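Local coordinates for glycosyl hydrolases family 2, sugar binding domain protein (PDB 6D1P), which probably hydrolyses O-glycosidic bonds as a family 2 beta-glucuronidase of the human gut bacterium Bacteroides uniformis, at residues C72-D77 with C168-D173; E76-P81 with D183-G188. One frame throughout, in Å; residues are numbered along the deposited sequence.

Contact 1: residues C72-D77 with C168-D173; sequences CFNAED and CDNSRD. With K (potassium ion), chain K; K (potassium ion), chain J.
In the sugar-binding domain, a type I beta turn from Cys72 to Ala75 sets the ring of Phe73 edge-on against Cys168 and Asn170, where strand 162-169 runs out into a loop. With CG beside the backbone N (chi1 -66°), the ring reaches across so that CZ comes within 3.5 Å of Cys168 O, which lies in the ring plane, and 3.8 Å from Cys168 CB. Further round the same rim, Phe73 CD2 is 3.6 Å from Asn170 OD1, the Asn170 amide standing almost perpendicular to the ring (88°). That amide is held by hydrogen bonds, from Gly88 N to OD1 and from ND2 to Leu186 O. Asn74 ND2 donates to Asp77 OD1 at 3.0 Å, exactly in its own amide plane and meeting the syn lone pair of Asp77 OD1; this bond probably steadies the turn around Asp77, whose O binds a potassium ion. A serine in place of Phe73 would probably open a gap beside Cys168 CB and Asn170, taking away the ring edge that packs there. Strand 89-96 lies alongside: its Tyr92 packs on Phe73, and its Gly90 hydrogen-bonds with the backbone of Cys168.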
ATOM      1  N   CYS A  72       3.999   8.456 -11.419  1.00 25.31           N
ATOM      2  CA  CYS A  72       3.199   7.251 -11.558  1.00 24.84           C
ATOM      3  C   CYS A  72       3.133   6.500 -10.233  1.00 24.47           C
ATOM      4  O   CYS A  72       4.161   6.313  -9.577  1.00 21.23           O
ATOM      5  CB  CYS A  72       3.786   6.361 -12.662  1.00 23.16           C
ATOM      6  SG  CYS A  72       2.951   4.792 -12.862  1.00 23.35           S
ATOM      7  N   PHE A  73       1.917   6.058  -9.858  1.00 23.07           N
ATOM      8  CA  PHE A  73       1.728   5.277  -8.634  1.00 22.32           C
ATOM      9  C   PHE A  73       2.645   4.061  -8.588  1.00 24.17           C
ATOM     10  O   PHE A  73       2.977   3.572  -7.507  1.00 19.88           O
ATOM     11  CB  PHE A  73       0.286   4.754  -8.509  1.00 24.53           C
ATOM     12  CG  PHE A  73      -0.774   5.815  -8.331  1.00 21.08           C
ATOM     13  CD1 PHE A  73      -0.468   7.167  -8.360  1.00 21.63           C
ATOM     14  CD2 PHE A  73      -2.094   5.435  -8.143  1.00 19.61           C
ATOM     15  CE1 PHE A  73      -1.454   8.119  -8.199  1.00 21.29           C
ATOM     16  CE2 PHE A  73      -3.092   6.370  -7.981  1.00 20.25           C
ATOM     17  CZ  PHE A  73      -2.779   7.720  -8.015  1.00 22.14           C
ATOM     18  N   ASN A  74       3.029   3.530  -9.746  1.00 23.05           N
ATOM     19  CA  ASN A  74       3.588   2.189  -9.801  1.00 20.63           C
ATOM     20  C   ASN A  74       5.011   2.200 -10.346  1.00 22.89           C
ATOM     21  O   ASN A  74       5.486   1.190 -10.885  1.00 20.08           O
ATOM     22  CB  ASN A  74       2.675   1.283 -10.628  1.00 20.60           C
ATOM     23  CG  ASN A  74       1.206   1.456 -10.273  1.00 20.45           C
ATOM     24  OD1 ASN A  74       0.459   2.086 -11.016  1.00 22.71           O
ATOM     25  ND2 ASN A  74       0.782   0.897  -9.125  1.00 23.45           N
ATOM     26  N   ALA A  75       5.691   3.349 -10.191  1.00 20.26           N
ATOM     27  CA  ALA A  75       7.074   3.506 -10.624  1.00 23.33           C
ATOM     28  C   ALA A  75       7.951   2.351 -10.159  1.00 24.05           C
ATOM     29  O   ALA A  75       8.865   1.931 -10.876  1.00 21.63           O
ATOM     30  CB  ALA A  75       7.627   4.841 -10.108  1.00 23.01           C
ATOM     31  N   GLU A  76       7.694   1.822  -8.978  1.00 20.30           N
ATOM     32  CA  GLU A  76       8.475   0.683  -8.521  1.00 23.06           C
ATOM     33  C   GLU A  76       7.657  -0.577  -8.298  1.00 24.72           C
ATOM     34  O   GLU A  76       8.158  -1.677  -8.564  1.00 20.93           O
ATOM     35  CB  GLU A  76       9.222   1.028  -7.216  1.00 25.07           C
ATOM     36  CG  GLU A  76      10.617   1.591  -7.444  1.00 36.27           C
ATOM     37  CD  GLU A  76      11.508   1.509  -6.196  1.00 53.61           C
ATOM     38  OE1 GLU A  76      12.696   1.936  -6.288  1.00 55.65           O
ATOM     39  OE2 GLU A  76      11.023   1.015  -5.138  1.00 43.01           O
ATOM     40  N   ASP A  77       6.424  -0.467  -7.784  1.00 21.29           N
ATOM     41  CA  ASP A  77       5.758  -1.682  -7.347  1.00 17.45           C
ATOM     42  C   ASP A  77       5.188  -2.499  -8.507  1.00 22.21           C
ATOM     43  O   ASP A  77       4.784  -3.650  -8.282  1.00 21.90           O
ATOM     44  CB  ASP A  77       4.678  -1.366  -6.274  1.00 19.33           C
ATOM     45  CG  ASP A  77       3.381  -0.742  -6.835  1.00 23.12           C
ATOM     46  OD1 ASP A  77       3.273  -0.408  -8.028  1.00 21.26           O
ATOM     47  OD2 ASP A  77       2.431  -0.573  -6.043  1.00 24.73           O
ATOM     48  N   CYS A 168      -6.380  11.088  -8.446  1.00 22.69           N
ATOM     49  CA  CYS A 168      -6.305  10.047  -9.467  1.00 26.46           C
ATOM     50  C   CYS A 168      -6.592   8.694  -8.842  1.00 26.82           C
ATOM     51  O   CYS A 168      -6.233   8.439  -7.694  1.00 28.19           O
ATOM     52  CB  CYS A 168      -4.932   9.992 -10.145  1.00 25.20           C
ATOM     53  SG  CYS A 168      -4.634  11.372 -11.236  1.00 23.95           S
ATOM     54  N   ASP A 169      -7.246   7.829  -9.601  1.00 24.72           N
ATOM     55  CA  ASP A 169      -7.607   6.522  -9.083  1.00 26.01           C
ATOM     56  C   ASP A 169      -7.439   5.477 -10.180  1.00 25.70           C
ATOM     57  O   ASP A 169      -7.907   5.674 -11.310  1.00 24.52           O
ATOM     58  CB  ASP A 169      -9.048   6.530  -8.547  1.00 21.57           C
ATOM     59  CG  ASP A 169      -9.521   5.156  -8.145  1.00 24.59           C
ATOM     60  OD1 ASP A 169      -9.403   4.815  -6.957  1.00 23.77           O
ATOM     61  OD2 ASP A 169      -9.995   4.398  -9.028  1.00 23.43           O
ATOM     62  N   ASN A 170      -6.756   4.379  -9.845  1.00 22.50           N
ATOM     63  CA  ASN A 170      -6.659   3.203 -10.703  1.00 22.85           C
ATOM     64  C   ASN A 170      -7.127   1.960  -9.945  1.00 19.20           C
ATOM     65  O   ASN A 170      -6.532   0.884 -10.038  1.00 19.83           O
ATOM     66  CB  ASN A 170      -5.237   3.025 -11.264  1.00 21.19           C
ATOM     67  CG  ASN A 170      -4.228   2.569 -10.191  1.00 23.08           C
ATOM     68  OD1 ASN A 170      -4.421   2.800  -8.982  1.00 20.56           O
ATOM     69  ND2 ASN A 170      -3.163   1.912 -10.631  1.00 17.99           N
ATOM     70  N   SER A 171      -8.208   2.099  -9.178  1.00 19.94           N
ATOM     71  CA  SER A 171      -8.869   0.928  -8.616  1.00 21.25           C
ATOM     72  C   SER A 171      -9.367   0.014  -9.734  1.00 20.05           C
ATOM     73  O   SER A 171      -9.702   0.461 -10.833  1.00 21.59           O
ATOM     74  CB  SER A 171     -10.047   1.333  -7.721  1.00 20.26           C
ATOM     75  OG  SER A 171      -9.627   2.195  -6.681  1.00 21.60           O
ATOM     76  N   ARG A 172      -9.417  -1.279  -9.433  1.00 19.96           N
ATOM     77  CA  ARG A 172      -9.999  -2.241 -10.358  1.00 20.56           C
ATOM     78  C   ARG A 172     -11.470  -1.939 -10.592  1.00 21.77           C
ATOM     79  O   ARG A 172     -12.229  -1.748  -9.644  1.00 21.99           O
ATOM     80  CB  ARG A 172      -9.841  -3.647  -9.798  1.00 18.62           C
ATOM     81  CG  ARG A 172      -8.428  -4.043  -9.622  1.00 18.50           C
ATOM     82  CD  ARG A 172      -8.317  -5.396  -9.008  1.00 19.10           C
ATOM     83  NE  ARG A 172      -8.623  -6.471  -9.949  1.00 19.88           N
ATOM     84  CZ  ARG A 172      -7.732  -7.025 -10.772  1.00 20.59           C
ATOM     85  NH1 ARG A 172      -6.476  -6.591 -10.796  1.00 15.39           N
ATOM     86  NH2 ARG A 172      -8.098  -8.018 -11.567  1.00 18.82           N
ATOM     87  N   ASP A 173     -11.886  -1.929 -11.858  1.00 22.92           N
ATOM     88  CA  ASP A 173     -13.274  -1.611 -12.174  1.00 21.46           C
ATOM     89  C   ASP A 173     -13.670  -2.369 -13.437  1.00 24.93           C
ATOM     90  O   ASP A 173     -13.261  -1.993 -14.540  1.00 25.06           O
ATOM     91  CB  ASP A 173     -13.428  -0.104 -12.340  1.00 21.68           C
ATOM     92  CG  ASP A 173     -14.844   0.324 -12.642  1.00 23.80           C
ATOM     93  OD1 ASP A 173     -15.726  -0.539 -12.827  1.00 21.59           O
ATOM     94  OD2 ASP A 173     -15.065   1.555 -12.697  1.00 25.99           O
TER
HETATM   95  K     K K 909     -11.057  -2.490 -16.055  1.00 21.44           K
HETATM   96  K     K J 908       4.360  -6.415  -8.675  1.00 20.55           K
HETATM   97  O   HOH W   1      -9.953  -1.934 -13.735  1.00 22.88           O
HETATM   98  O   HOH W   2       1.644  -6.536  -9.546  1.00 12.49           O
HETATM   99  O   HOH W   3     -11.644  -5.567 -15.480  1.00 23.01           O

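Contact 2: residues E76-P81 with D183-G188. With K (potassium ion), chain J.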
ATOM      1  N   GLU A  76       7.694   1.822  -8.978  1.00 20.30           N
ATOM      2  CA  GLU A  76       8.475   0.683  -8.521  1.00 23.06           C
ATOM      3  C   GLU A  76       7.657  -0.577  -8.298  1.00 24.72           C
ATOM      4  O   GLU A  76       8.158  -1.677  -8.564  1.00 20.93           O
ATOM      5  CB  GLU A  76       9.222   1.028  -7.216  1.00 25.07           C
ATOM      6  CG  GLU A  76      10.617   1.591  -7.444  1.00 36.27           C
ATOM      7  CD  GLU A  76      11.508   1.509  -6.196  1.00 53.61           C
ATOM      8  OE1 GLU A  76      12.696   1.936  -6.288  1.00 55.65           O
ATOM      9  OE2 GLU A  76      11.023   1.015  -5.138  1.00 43.01           O
ATOM     10  N   ASP A  77       6.424  -0.467  -7.784  1.00 21.29           N
ATOM     11  CA  ASP A  77       5.758  -1.682  -7.347  1.00 17.45           C
ATOM     12  C   ASP A  77       5.188  -2.499  -8.507  1.00 22.21           C
ATOM     13  O   ASP A  77       4.784  -3.650  -8.282  1.00 21.90           O
ATOM     14  CB  ASP A  77       4.678  -1.366  -6.274  1.00 19.33           C
ATOM     15  CG  ASP A  77       3.381  -0.742  -6.835  1.00 23.12           C
ATOM     16  OD1 ASP A  77       3.273  -0.408  -8.028  1.00 21.26           O
ATOM     17  OD2 ASP A  77       2.431  -0.573  -6.043  1.00 24.73           O
ATOM     18  N   ALA A  78       5.184  -1.970  -9.742  1.00 19.28           N
ATOM     19  CA  ALA A  78       4.746  -2.798 -10.864  1.00 16.79           C
ATOM     20  C   ALA A  78       5.593  -4.055 -10.966  1.00 17.16           C
ATOM     21  O   ALA A  78       5.068  -5.137 -11.232  1.00 18.05           O
ATOM     22  CB  ALA A  78       4.781  -2.017 -12.188  1.00 18.69           C
ATOM     23  N   VAL A  79       6.902  -3.938 -10.735  1.00 15.84           N
ATOM     24  CA  VAL A  79       7.808  -5.069 -10.884  1.00 17.64           C
ATOM     25  C   VAL A  79       8.384  -5.539  -9.559  1.00 22.36           C
ATOM     26  O   VAL A  79       9.203  -6.466  -9.552  1.00 22.70           O
ATOM     27  CB  VAL A  79       8.944  -4.763 -11.883  1.00 19.85           C
ATOM     28  CG1 VAL A  79       8.380  -4.489 -13.310  1.00 13.96           C
ATOM     29  CG2 VAL A  79       9.802  -3.601 -11.394  1.00 19.56           C
ATOM     30  N   ASP A  80       7.987  -4.947  -8.442  1.00 21.07           N
ATOM     31  CA  ASP A  80       8.349  -5.501  -7.144  1.00 20.52           C
ATOM     32  C   ASP A  80       7.855  -6.939  -7.068  1.00 21.90           C
ATOM     33  O   ASP A  80       6.644  -7.166  -7.156  1.00 26.69           O
ATOM     34  CB  ASP A  80       7.728  -4.680  -6.029  1.00 24.55           C
ATOM     35  CG  ASP A  80       8.181  -5.121  -4.633  1.00 27.89           C
ATOM     36  OD1 ASP A  80       8.254  -6.344  -4.325  1.00 26.14           O
ATOM     37  OD2 ASP A  80       8.461  -4.205  -3.842  1.00 24.56           O
ATOM     38  N   PRO A  81       8.734  -7.928  -6.895  1.00 23.66           N
ATOM     39  CA  PRO A  81       8.287  -9.330  -6.983  1.00 23.59           C
ATOM     40  C   PRO A  81       7.376  -9.772  -5.850  1.00 27.82           C
ATOM     41  O   PRO A  81       6.788 -10.858  -5.950  1.00 28.49           O
ATOM     42  CB  PRO A  81       9.606 -10.112  -6.961  1.00 26.25           C
ATOM     43  CG  PRO A  81      10.504  -9.232  -6.138  1.00 26.42           C
ATOM     44  CD  PRO A  81      10.151  -7.823  -6.514  1.00 21.36           C
ATOM     45  N   ASP A 183      -2.634  -7.929 -20.380  1.00 20.72           N
ATOM     46  CA  ASP A 183      -1.229  -8.235 -20.113  1.00 20.71           C
ATOM     47  C   ASP A 183      -0.363  -6.969 -19.991  1.00 20.95           C
ATOM     48  O   ASP A 183       0.762  -6.893 -20.506  1.00 22.71           O
ATOM     49  CB  ASP A 183      -0.729  -9.174 -21.204  1.00 19.30           C
ATOM     50  CG  ASP A 183       0.647  -9.759 -20.913  1.00 25.10           C
ATOM     51  OD1 ASP A 183       0.932 -10.132 -19.757  1.00 21.97           O
ATOM     52  OD2 ASP A 183       1.441  -9.874 -21.883  1.00 25.05           O
ATOM     53  N   PHE A 184      -0.876  -5.947 -19.312  1.00 19.99           N
ATOM     54  CA  PHE A 184      -0.109  -4.753 -18.967  1.00 18.99           C
ATOM     55  C   PHE A 184      -0.746  -4.140 -17.728  1.00 19.75           C
ATOM     56  O   PHE A 184      -1.865  -4.499 -17.345  1.00 23.61           O
ATOM     57  CB  PHE A 184      -0.051  -3.759 -20.143  1.00 20.23           C
ATOM     58  CG  PHE A 184      -1.400  -3.244 -20.589  1.00 17.11           C
ATOM     59  CD1 PHE A 184      -2.167  -3.954 -21.516  1.00 17.99           C
ATOM     60  CD2 PHE A 184      -1.886  -2.038 -20.119  1.00 16.84           C
ATOM     61  CE1 PHE A 184      -3.411  -3.476 -21.955  1.00 18.01           C
ATOM     62  CE2 PHE A 184      -3.135  -1.547 -20.543  1.00 18.11           C
ATOM     63  CZ  PHE A 184      -3.895  -2.278 -21.470  1.00 16.98           C
ATOM     64  N   ASN A 185      -0.013  -3.233 -17.071  1.00 21.10           N
ATOM     65  CA  ASN A 185      -0.558  -2.570 -15.883  1.00 19.50           C
ATOM     66  C   ASN A 185      -1.510  -1.464 -16.308  1.00 20.06           C
ATOM     67  O   ASN A 185      -1.249  -0.762 -17.290  1.00 20.51           O
ATOM     68  CB  ASN A 185       0.533  -1.965 -15.000  1.00 17.86           C
ATOM     69  CG  ASN A 185       1.521  -2.998 -14.479  1.00 19.52           C
ATOM     70  OD1 ASN A 185       2.683  -3.038 -14.912  1.00 21.11           O
ATOM     71  ND2 ASN A 185       1.080  -3.813 -13.526  1.00 16.32           N
ATOM     72  N   LEU A 186      -2.628  -1.335 -15.581  1.00 19.68           N
ATOM     73  CA  LEU A 186      -3.492  -0.154 -15.639  1.00 17.83           C
ATOM     74  C   LEU A 186      -2.897   0.844 -14.656  1.00 22.75           C
ATOM     75  O   LEU A 186      -3.276   0.902 -13.479  1.00 20.10           O
ATOM     76  CB  LEU A 186      -4.941  -0.485 -15.299  1.00 16.62           C
ATOM     77  CG  LEU A 186      -5.892  -1.045 -16.374  1.00 20.38           C
ATOM     78  CD1 LEU A 186      -5.328  -2.272 -17.084  1.00 19.95           C
ATOM     79  CD2 LEU A 186      -7.275  -1.374 -15.769  1.00 17.30           C
ATOM     80  N   TYR A 187      -1.960   1.642 -15.161  1.00 18.02           N
ATOM     81  CA  TYR A 187      -1.161   2.534 -14.338  1.00 20.68           C
ATOM     82  C   TYR A 187      -2.004   3.655 -13.731  1.00 18.83           C
ATOM     83  O   TYR A 187      -3.008   4.084 -14.292  1.00 18.06           O
ATOM     84  CB  TYR A 187      -0.032   3.126 -15.181  1.00 19.87           C
ATOM     85  CG  TYR A 187       1.167   2.226 -15.335  1.00 19.14           C
ATOM     86  CD1 TYR A 187       1.782   1.673 -14.219  1.00 20.45           C
ATOM     87  CD2 TYR A 187       1.684   1.919 -16.596  1.00 20.60           C
ATOM     88  CE1 TYR A 187       2.893   0.859 -14.341  1.00 20.67           C
ATOM     89  CE2 TYR A 187       2.809   1.096 -16.738  1.00 19.55           C
ATOM     90  CZ  TYR A 187       3.402   0.563 -15.594  1.00 22.23           C
ATOM     91  OH  TYR A 187       4.515  -0.252 -15.679  1.00 21.51           O
ATOM     92  N   GLY A 188      -1.564   4.146 -12.578  1.00 24.18           N
ATOM     93  CA  GLY A 188      -2.231   5.248 -11.902  1.00 20.95           C
ATOM     94  C   GLY A 188      -1.349   6.483 -11.836  1.00 23.59           C
ATOM     95  O   GLY A 188      -0.120   6.387 -11.797  1.00 19.61           O
TER
HETATM   96  K     K J 908       4.360  -6.415  -8.675  1.00 20.55           K
HETATM   97  O   HOH W   2       1.644  -6.536  -9.546  1.00 12.49           O
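Ala78 and Asn185 face each other from two irregular loops, their CA atoms 7.3 Å apart, with no hydrogen bond passing between the segments. The methyl group of Ala78 carries the whole contact from its side. It points at the opposing loop and is met there by two side chains. The amide group of Asn185 packs against it, with Asn185 CG 4.1 Å from Ala78 CB. Beside it, Tyr187 offers the phenol end of its ring: Tyr187 OH is 3.9 Å and Tyr187 CE1 4.1 Å from Ala78 CB, and the methyl lies at the ring edge, near the ring plane. Tyr187 is braced from within its own loop, because Asn185 CB sits 3.7 Å above one ring face, offset toward the rim. In both, CG is turned away from the carbonyl carbon (chi1 -60° for Asn185, -82° for Tyr187), a setting compatible with the two groups meeting the same methyl. The hydroxyl of Tyr187 hydrogen-bonds to Asp333 OD1, a residue of the TIM-barrel region that belongs to a sodium site.

Behind the methyl, the backbone of 76-81 curls round a potassium ion. Asp77 O and Asp80 O each bind it at 2.8 Å and Ala78 O at 2.9 Å, with Val83 O and a water also among its ligands. The backbone bonds inside this curl are weak, so the ion is probably an important part of what holds the curved chain in shape. Asp77 contributes its carbonyl here, while its OD2 pairs with Arg39. The chemistry thus divides: the cation is gripped by main-chain oxygens, whereas the meeting with 183-188 rests on van der Waals packing of a small methyl, while the Tyr187 hydroxyl has its polar partner in Asp333.

The two contacts lie 8 Å apart, centre to centre, within the family 2 sugar-binding domain, and both start from the loop between strands 65-67 and 89-96. Along the chain 72-77 and 76-81 overlap at Glu76 and Asp77; 168-173 follows at the end of strand 162-169. Segment 183-188 comes in the next loop, before strand 194-199. Contact 1 also touches the second segment of contact 2: Phe73 N lies 2.8 Å from Gly188 O, a probable hydrogen bond, and Asn74 OD1 packs 3.5 Å from Tyr187 CD1. The loop that binds a potassium ion thus packs through contact 1 against the end of a strand of the six-stranded antiparallel sheet and, through contact 2, against a loop that reaches the TIM-barrel region.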